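Local structure of uncharacterized protein DUF1285 (Shewanella baltica, 2RA9) at residues A[77-85]-A[95-103]; A[103-112]-A[120-128]. The protein is of unknown function but may take part in signal transduction. One frame throughout, in Å; residues are numbered along the deposited sequence.

Interaction 1. Residues A[77-85]-A[95-103]. With EDO (1,2-ethanediol), chain D.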
loop_
_atom_site.group_PDB
_atom_site.type_symbol
_atom_site.label_atom_id
_atom_site.label_comp_id
_atom_site.label_asym_id
_atom_site.label_seq_id
_atom_site.Cartn_x
_atom_site.Cartn_y
_atom_site.Cartn_z
ATOM N N ALA A 77 3.792 3.459 -5.333
ATOM C CA ALA A 77 3.597 2.541 -4.221
ATOM C C ALA A 77 2.617 1.431 -4.641
ATOM O O ALA A 77 1.746 1.623 -5.510
ATOM C CB ALA A 77 3.014 3.259 -3.043
ATOM N N PRO A 78 2.752 0.261 -4.047
ATOM C CA PRO A 78 1.892 -0.853 -4.476
ATOM C C PRO A 78 0.419 -0.682 -4.086
ATOM O O PRO A 78 -0.458 -1.310 -4.684
ATOM C CB PRO A 78 2.498 -2.060 -3.723
ATOM C CG PRO A 78 3.236 -1.477 -2.584
ATOM C CD PRO A 78 3.781 -0.193 -3.100
ATOM N N LEU A 79 0.169 0.153 -3.069
ATOM C CA LEU A 79 -1.150 0.314 -2.504
ATOM C C LEU A 79 -1.420 1.801 -2.294
ATOM O O LEU A 79 -0.521 2.550 -1.940
ATOM C CB LEU A 79 -1.233 -0.419 -1.178
ATOM C CG LEU A 79 -1.206 -1.953 -1.283
ATOM C CD1 LEU A 79 -0.904 -2.592 0.002
ATOM C CD2 LEU A 79 -2.509 -2.491 -1.897
ATOM N N LEU A 80 -2.665 2.218 -2.542
ATOM C CA LEU A 80 -3.110 3.578 -2.292
ATOM C C LEU A 80 -4.080 3.546 -1.091
ATOM O O LEU A 80 -5.172 2.954 -1.157
ATOM C CB LEU A 80 -3.857 4.111 -3.520
ATOM C CG LEU A 80 -4.218 5.609 -3.425
ATOM C CD1 LEU A 80 -3.008 6.458 -3.713
ATOM C CD2 LEU A 80 -5.384 5.944 -4.345
ATOM N N ILE A 81 -3.683 4.213 -0.026
ATOM C CA ILE A 81 -4.476 4.319 1.182
ATOM C C ILE A 81 -5.583 5.358 0.996
ATOM O O ILE A 81 -5.328 6.507 0.667
ATOM C CB ILE A 81 -3.611 4.665 2.382
ATOM C CG1 ILE A 81 -2.700 3.472 2.731
ATOM C CG2 ILE A 81 -4.507 5.074 3.592
ATOM C CD1 ILE A 81 -1.558 3.746 3.726
ATOM N N VAL A 82 -6.827 4.968 1.224
ATOM C CA VAL A 82 -7.971 5.861 0.992
ATOM C C VAL A 82 -8.746 6.151 2.291
ATOM O O VAL A 82 -9.565 7.075 2.319
ATOM C CB VAL A 82 -8.883 5.338 -0.105
ATOM C CG1 VAL A 82 -8.118 5.233 -1.403
ATOM C CG2 VAL A 82 -9.592 3.975 0.236
ATOM N N ASP A 83 -8.489 5.400 3.360
ATOM C CA ASP A 83 -9.169 5.611 4.649
ATOM C C ASP A 83 -8.300 5.100 5.766
ATOM O O ASP A 83 -7.396 4.273 5.554
ATOM C CB ASP A 83 -10.533 4.892 4.633
ATOM C CG ASP A 83 -11.552 5.484 5.587
ATOM O OD1 ASP A 83 -11.270 6.484 6.266
ATOM O OD2 ASP A 83 -12.659 4.907 5.649
ATOM N N PHE A 84 -8.564 5.585 6.971
ATOM C CA PHE A 84 -7.816 5.202 8.138
ATOM C C PHE A 84 -8.642 5.526 9.387
ATOM O O PHE A 84 -9.540 6.385 9.339
ATOM C CB PHE A 84 -6.431 5.885 8.181
ATOM C CG PHE A 84 -6.516 7.387 8.310
ATOM C CD1 PHE A 84 -6.704 7.961 9.544
ATOM C CD2 PHE A 84 -6.441 8.217 7.201
ATOM C CE1 PHE A 84 -6.850 9.340 9.688
ATOM C CE2 PHE A 84 -6.580 9.605 7.364
ATOM C CZ PHE A 84 -6.796 10.121 8.647
ATOM N N GLU A 85 -8.320 4.854 10.476
ATOM C CA GLU A 85 -8.902 5.138 11.786
ATOM C C GLU A 85 -7.985 4.592 12.864
ATOM O O GLU A 85 -7.266 3.614 12.650
ATOM C CB GLU A 85 -10.295 4.462 11.886
ATOM C CG GLU A 85 -11.024 4.636 13.202
ATOM C CD GLU A 85 -12.343 3.894 13.234
ATOM O OE1 GLU A 85 -12.458 2.825 12.589
ATOM O OE2 GLU A 85 -13.259 4.377 13.933
ATOM N N VAL A 95 -5.628 1.032 8.331
ATOM C CA VAL A 95 -5.835 1.703 7.035
ATOM C C VAL A 95 -6.456 0.769 6.055
ATOM O O VAL A 95 -6.268 -0.460 6.150
ATOM C CB VAL A 95 -4.553 2.330 6.445
ATOM C CG1 VAL A 95 -3.827 3.186 7.529
ATOM C CG2 VAL A 95 -3.578 1.236 5.866
ATOM N N SER A 96 -7.177 1.341 5.106
ATOM C CA SER A 96 -7.707 0.565 4.006
ATOM C C SER A 96 -7.343 1.222 2.687
ATOM O O SER A 96 -7.014 2.413 2.631
ATOM C CB SER A 96 -9.206 0.346 4.158
ATOM O OG SER A 96 -9.905 1.541 4.005
ATOM N N THR A 97 -7.376 0.434 1.626
ATOM C CA THR A 97 -6.792 0.845 0.367
ATOM C C THR A 97 -7.840 0.882 -0.760
ATOM O O THR A 97 -8.966 0.370 -0.636
ATOM C CB THR A 97 -5.657 -0.094 -0.047
ATOM O OG1 THR A 97 -6.210 -1.358 -0.385
ATOM C CG2 THR A 97 -4.638 -0.243 1.062
ATOM N N SER A 98 -7.451 1.400 -1.912
ATOM C CA SER A 98 -8.376 1.545 -3.036
ATOM C C SER A 98 -8.840 0.228 -3.627
ATOM O O SER A 98 -9.867 0.185 -4.283
ATOM C CB SER A 98 -7.740 2.359 -4.138
ATOM O OG SER A 98 -6.616 1.693 -4.705
ATOM N N ILE A 99 -8.072 -0.841 -3.418
ATOM C CA ILE A 99 -8.460 -2.199 -3.850
ATOM C C ILE A 99 -9.153 -3.020 -2.728
ATOM O O ILE A 99 -9.497 -4.180 -2.903
ATOM C CB ILE A 99 -7.286 -2.962 -4.444
ATOM C CG1 ILE A 99 -6.184 -3.201 -3.428
ATOM C CG2 ILE A 99 -6.811 -2.251 -5.722
ATOM C CD1 ILE A 99 -5.138 -4.256 -3.833
ATOM N N GLY A 100 -9.392 -2.380 -1.587
ATOM C CA GLY A 100 -10.141 -2.990 -0.513
ATOM C C GLY A 100 -9.326 -3.793 0.476
ATOM O O GLY A 100 -9.918 -4.538 1.240
ATOM N N THR A 101 -7.997 -3.605 0.540
ATOM C CA THR A 101 -7.206 -4.302 1.550
ATOM C C THR A 101 -7.224 -3.513 2.846
ATOM O O THR A 101 -7.381 -2.288 2.826
ATOM C CB THR A 101 -5.745 -4.590 1.102
ATOM O OG1 THR A 101 -5.047 -3.387 0.788
ATOM C CG2 THR A 101 -5.705 -5.498 -0.130
ATOM N N LEU A 102 -7.099 -4.235 3.965
ATOM C CA LEU A 102 -7.097 -3.674 5.296
ATOM C C LEU A 102 -5.797 -4.029 6.002
ATOM O O LEU A 102 -5.353 -5.178 5.967
ATOM C CB LEU A 102 -8.259 -4.280 6.083
ATOM C CG LEU A 102 -8.446 -3.853 7.540
ATOM C CD1 LEU A 102 -8.734 -2.380 7.676
ATOM C CD2 LEU A 102 -9.563 -4.731 8.203
ATOM N N HIS A 103 -5.205 -3.052 6.688
ATOM C CA HIS A 103 -3.918 -3.205 7.335
ATOM C C HIS A 103 -3.984 -2.633 8.742
ATOM O O HIS A 103 -4.585 -1.580 8.965
ATOM C CB HIS A 103 -2.834 -2.503 6.509
ATOM C CG HIS A 103 -2.865 -2.870 5.054
ATOM N ND1 HIS A 103 -2.100 -3.887 4.524
ATOM C CD2 HIS A 103 -3.615 -2.399 4.027
ATOM C CE1 HIS A 103 -2.393 -4.034 3.237
ATOM N NE2 HIS A 103 -3.322 -3.158 2.910
HETATM C C1 EDO D . -9.939 9.261 5.665
HETATM O O1 EDO D . -10.026 10.538 5.039
HETATM C C2 EDO D . -10.308 9.368 7.131
HETATM O O2 EDO D . -11.729 9.408 7.267
HETATM O O HOH W 1 -4.587 0.212 -3.485
#
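Leu79 spreads its two methyls over residues 97-103. Leu79 CD2 lies 3.7 Å from Ile99 CD1 and also meets Thr101 OG1. Leu79 CD1 approaches the His103 ring obliquely, 3.8 Å from His103 NE2. Beneath this apolar cover, Thr101 OG1 is hydrogen-bonded to both Thr97 OG1 and His103 NE2, so the imidazole is tied at that nitrogen. Ile81 lays CG1 and CD1 against Val95 CG2.

The backbones pair antiparallel through a classic beta bulge. Two residues, Val82 and Asp83, stand opposite the single Ser96: Ser96 O takes a bond from Val82 N at 2.9 Å and a weak one from Asp83 N. Ser96 N returns a bond to Asp83 O. On the N-terminal side of the bulge, Leu80 O accepts from Ser98 N at 2.9 Å, and a water joins Leu80 N to Ser98 OG.

Phe84 CB packs on Val95 CG1 at 3.8 Å. With CG set between the backbone N and carbonyl carbon (chi1 64°), the ring turns away from Val95, and a 1,2-ethanediol lies over one ring face. Replacing the ring with an alanine is likely to open a gap beside helix 135-141, where it touches Asn137, Phe138 and Glu141.

Ile99 and Thr101, beyond strand 93-97, touch helix 44-51, while Phe84 on strand 79-86 touches helix 135-141; strand 127-130 pairs with the other edge of 79-86.

Interaction 2. Residues A[103-112]-A[120-128]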
loop_
_atom_site.group_PDB
_atom_site.type_symbol
_atom_site.label_atom_id
_atom_site.label_comp_id
_atom_site.label_asym_id
_atom_site.label_seq_id
_atom_site.Cartn_x
_atom_site.Cartn_y
_atom_site.Cartn_z
ATOM N N HIS A 103 -5.205 -3.052 6.688
ATOM C CA HIS A 103 -3.918 -3.205 7.335
ATOM C C HIS A 103 -3.984 -2.633 8.742
ATOM O O HIS A 103 -4.585 -1.580 8.965
ATOM C CB HIS A 103 -2.834 -2.503 6.509
ATOM C CG HIS A 103 -2.865 -2.870 5.054
ATOM N ND1 HIS A 103 -2.100 -3.887 4.524
ATOM C CD2 HIS A 103 -3.615 -2.399 4.027
ATOM C CE1 HIS A 103 -2.393 -4.034 3.237
ATOM N NE2 HIS A 103 -3.322 -3.158 2.910
ATOM N N HIS A 104 -3.353 -3.334 9.671
ATOM C CA HIS A 104 -3.395 -2.972 11.084
ATOM C C HIS A 104 -2.039 -2.553 11.585
ATOM O O HIS A 104 -1.013 -2.760 10.950
ATOM C CB HIS A 104 -3.898 -4.156 11.929
ATOM C CG HIS A 104 -5.159 -4.769 11.411
ATOM N ND1 HIS A 104 -6.394 -4.178 11.553
ATOM C CD2 HIS A 104 -5.369 -5.912 10.714
ATOM C CE1 HIS A 104 -7.318 -4.941 10.995
ATOM N NE2 HIS A 104 -6.720 -5.994 10.468
ATOM N N ASN A 105 -2.045 -1.934 12.761
ATOM C CA ASN A 105 -0.829 -1.590 13.460
ATOM C C ASN A 105 0.087 -0.661 12.678
ATOM O O ASN A 105 1.315 -0.729 12.765
ATOM C CB ASN A 105 -0.102 -2.872 13.902
ATOM C CG ASN A 105 -0.979 -3.742 14.761
ATOM O OD1 ASN A 105 -1.612 -3.249 15.702
ATOM N ND2 ASN A 105 -1.047 -5.045 14.440
ATOM N N VAL A 106 -0.524 0.279 11.975
ATOM C CA VAL A 106 0.235 1.165 11.111
ATOM C C VAL A 106 0.700 2.385 11.887
ATOM O O VAL A 106 -0.092 3.013 12.572
ATOM C CB VAL A 106 -0.587 1.565 9.866
ATOM C CG1 VAL A 106 0.209 2.530 8.959
ATOM C CG2 VAL A 106 -0.968 0.335 9.089
ATOM N N ASP A 107 1.989 2.675 11.790
ATOM C CA ASP A 107 2.669 3.606 12.692
ATOM C C ASP A 107 2.999 4.940 11.986
ATOM O O ASP A 107 3.881 5.011 11.150
ATOM C CB ASP A 107 3.927 2.955 13.234
ATOM C CG ASP A 107 4.584 3.731 14.348
ATOM O OD1 ASP A 107 4.124 4.857 14.663
ATOM O OD2 ASP A 107 5.594 3.198 14.900
ATOM N N ILE A 108 2.264 5.982 12.351
ATOM C CA ILE A 108 2.475 7.332 11.843
ATOM C C ILE A 108 3.941 7.763 11.944
ATOM O O ILE A 108 4.463 8.430 11.069
ATOM C CB ILE A 108 1.530 8.343 12.608
ATOM C CG1 ILE A 108 0.070 8.195 12.127
ATOM C CG2 ILE A 108 1.998 9.775 12.431
ATOM C CD1 ILE A 108 -0.988 8.745 13.094
ATOM N N LYS A 109 4.607 7.392 13.037
ATOM C CA LYS A 109 5.993 7.763 13.289
ATOM C C LYS A 109 6.955 7.264 12.197
ATOM O O LYS A 109 8.029 7.836 11.976
ATOM C CB LYS A 109 6.379 7.159 14.639
ATOM C CG LYS A 109 7.728 7.470 15.179
ATOM C CD LYS A 109 7.903 6.823 16.569
ATOM C CE LYS A 109 7.759 5.292 16.540
ATOM N NZ LYS A 109 8.595 4.635 15.483
ATOM N N GLN A 110 6.562 6.181 11.536
ATOM C CA GLN A 110 7.394 5.550 10.515
ATOM C C GLN A 110 7.072 6.020 9.099
ATOM O O GLN A 110 7.573 5.490 8.110
ATOM C CB GLN A 110 7.232 4.040 10.603
ATOM C CG GLN A 110 7.787 3.441 11.919
ATOM C CD GLN A 110 7.498 1.957 12.011
ATOM O OE1 GLN A 110 7.744 1.213 11.060
ATOM N NE2 GLN A 110 6.942 1.526 13.140
HETATM N N MSE A 111 6.272 7.069 8.985
HETATM C CA MSE A 111 5.911 7.597 7.686
HETATM C C MSE A 111 7.130 8.058 6.918
HETATM O O MSE A 111 8.132 8.508 7.506
HETATM C CB MSE A 111 4.934 8.742 7.860
HETATM C CG MSE A 111 5.567 10.045 8.350
HETATM SE SE MSE A 111 4.234 11.461 8.404
HETATM C CE MSE A 111 5.501 12.815 8.899
ATOM N N LYS A 112 7.026 8.028 5.594
ATOM C CA LYS A 112 8.071 8.534 4.729
ATOM C C LYS A 112 7.479 9.554 3.781
ATOM O O LYS A 112 6.374 9.366 3.266
ATOM C CB LYS A 112 8.700 7.346 3.982
ATOM C CG LYS A 112 9.555 7.654 2.770
ATOM C CD LYS A 112 10.139 6.366 2.203
ATOM C CE LYS A 112 9.087 5.562 1.419
ATOM N NZ LYS A 112 9.715 4.511 0.586
ATOM N N LEU A 120 3.008 5.240 4.153
ATOM C CA LEU A 120 3.003 4.558 5.439
ATOM C C LEU A 120 3.436 3.114 5.254
ATOM O O LEU A 120 3.021 2.469 4.295
ATOM C CB LEU A 120 1.613 4.600 6.100
ATOM C CG LEU A 120 1.094 5.981 6.530
ATOM C CD1 LEU A 120 -0.373 5.957 6.967
ATOM C CD2 LEU A 120 1.982 6.593 7.633
ATOM N N PRO A 121 4.231 2.576 6.184
ATOM C CA PRO A 121 4.697 1.215 5.976
ATOM C C PRO A 121 3.678 0.175 6.448
ATOM O O PRO A 121 3.046 0.328 7.488
ATOM C CB PRO A 121 5.997 1.170 6.777
ATOM C CG PRO A 121 5.754 2.137 7.919
ATOM C CD PRO A 121 4.815 3.175 7.400
ATOM N N LEU A 122 3.493 -0.837 5.607
ATOM C CA LEU A 122 2.568 -1.922 5.844
ATOM C C LEU A 122 3.378 -3.207 5.911
ATOM O O LEU A 122 4.603 -3.177 6.011
ATOM C CB LEU A 122 1.530 -1.976 4.705
ATOM C CG LEU A 122 0.923 -0.633 4.289
ATOM C CD1 LEU A 122 0.071 -0.768 3.074
ATOM C CD2 LEU A 122 0.169 0.047 5.435
ATOM N N GLU A 123 2.710 -4.342 5.771
ATOM C CA GLU A 123 3.381 -5.632 5.897
ATOM C C GLU A 123 4.064 -6.028 4.612
ATOM O O GLU A 123 3.863 -5.424 3.578
ATOM C CB GLU A 123 2.366 -6.703 6.311
ATOM C CG GLU A 123 1.323 -7.044 5.281
ATOM C CD GLU A 123 0.024 -6.250 5.366
ATOM O OE1 GLU A 123 0.004 -5.142 5.967
ATOM O OE2 GLU A 123 -0.990 -6.762 4.817
ATOM N N ARG A 124 4.880 -7.075 4.697
ATOM C CA ARG A 124 5.510 -7.685 3.519
ATOM C C ARG A 124 6.400 -6.726 2.702
ATOM O O ARG A 124 6.587 -6.909 1.506
ATOM C CB ARG A 124 4.443 -8.348 2.619
ATOM C CG ARG A 124 3.632 -9.493 3.287
ATOM C CD ARG A 124 2.658 -10.201 2.338
ATOM N NE ARG A 124 1.652 -9.345 1.675
ATOM C CZ ARG A 124 0.534 -8.859 2.230
ATOM N NH1 ARG A 124 0.159 -9.165 3.466
ATOM N NH2 ARG A 124 -0.269 -8.098 1.500
ATOM N N GLY A 125 6.952 -5.695 3.338
ATOM C CA GLY A 125 7.791 -4.707 2.668
ATOM C C GLY A 125 7.003 -3.686 1.871
ATOM O O GLY A 125 7.575 -2.839 1.168
ATOM N N LEU A 126 5.680 -3.761 1.957
ATOM C CA LEU A 126 4.812 -2.884 1.188
ATOM C C LEU A 126 4.600 -1.535 1.870
ATOM O O LEU A 126 4.439 -1.474 3.090
ATOM C CB LEU A 126 3.464 -3.522 0.953
ATOM C CG LEU A 126 3.470 -4.932 0.314
ATOM C CD1 LEU A 126 2.038 -5.520 0.208
ATOM C CD2 LEU A 126 4.211 -4.965 -0.995
ATOM N N TRP A 127 4.563 -0.482 1.060
ATOM C CA TRP A 127 4.237 0.877 1.515
ATOM C C TRP A 127 2.936 1.280 0.855
ATOM O O TRP A 127 2.682 0.932 -0.318
ATOM C CB TRP A 127 5.353 1.852 1.090
ATOM C CG TRP A 127 6.604 1.687 1.880
ATOM C CD1 TRP A 127 7.570 0.729 1.695
ATOM C CD2 TRP A 127 7.032 2.460 3.005
ATOM N NE1 TRP A 127 8.577 0.880 2.608
ATOM C CE2 TRP A 127 8.271 1.936 3.424
ATOM C CE3 TRP A 127 6.495 3.547 3.702
ATOM C CZ2 TRP A 127 8.972 2.466 4.498
ATOM C CZ3 TRP A 127 7.193 4.067 4.736
ATOM C CH2 TRP A 127 8.410 3.530 5.137
ATOM N N GLY A 128 2.096 1.993 1.601
ATOM C CA GLY A 128 0.882 2.561 1.080
ATOM C C GLY A 128 1.031 4.064 0.919
ATOM O O GLY A 128 1.436 4.741 1.860
HETATM O O HOH W 2 0.304 -3.112 8.631
HETATM O O HOH W 3 3.419 0.920 10.122
#
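His103 and Glu123 form the direct hydrogen bond between residues 103-112 and 120-128. His103 ND1 gives its proton to Glu123 OE1 at 2.8 Å, with a nearly straight angle of 169°. The oxygen lies close to the ring plane and is met on its syn side. The ring and carboxylate planes are turned 48° apart. Glu123 reaches the ring because its chain bends at chi2 (-92°). Its OE2 also takes a weak salt-bridge bond from Arg124 NH1. Since Thr101 OG1 bonds His103 NE2, both ring nitrogens are engaged, which fixes the ring's rotation.

Water adds a second polar link. One molecule accepts from Asp107 N and donates to Pro121 O. Within its own segment, Asp107 OD1 accepts from Lys109 N in an Asx turn, and OD2 accepts from Gln110 NE2.

Ring faces are covered by side chains. Leu122 CD1 stands over the centre of the His103 ring in a CH-pi contact, 4.0 Å from the centroid. Lys112 crosses Trp127 at about a right angle. Its chain bends at chi3, placing CE over the six-membered ring. Lys112 NZ makes a cation-pi contact, 4.1 Å from the centroid of the Trp127 five-membered ring. Pro121 CB packs on the opposite face of the indole, while Gln110 O lies at its edge.

Apolar packing fills the middle. Val106 CG1 meets Leu120 CB, and Val106 CG2 meets Leu122 CD2, each at 3.8 Å. Gln110 CB rests on Pro121 CG at 3.6 Å.

Here a connection leaving edge strand 102-106 folds over the beta hairpin of strands 118-121 and 127-130, whose connection contains a type I' turn from Glu123 to Leu126.

The centres of the two interactions lie about 10 Å apart. They come in series along the chain, interaction 1 closing before interaction 2 opens, and they share His103 on strand 102-106. Both belong to one mixed six-stranded sheet, in which strand 79-86 runs parallel to its neighbour 127-130. They also touch directly: Leu79 CD1 meets Leu122 CD1 at 3.7 Å, and Pro78 packs against Trp127 O. Interaction 1 lies in the half of the sheet formed by strands 79-86, 93-97 and 102-106, and interaction 2 ties its edge strand to the hairpin of strands 118-121 and 127-130 in the other half. A second sheet in the chain has the same strand order, consistent with a fold of repeated motifs.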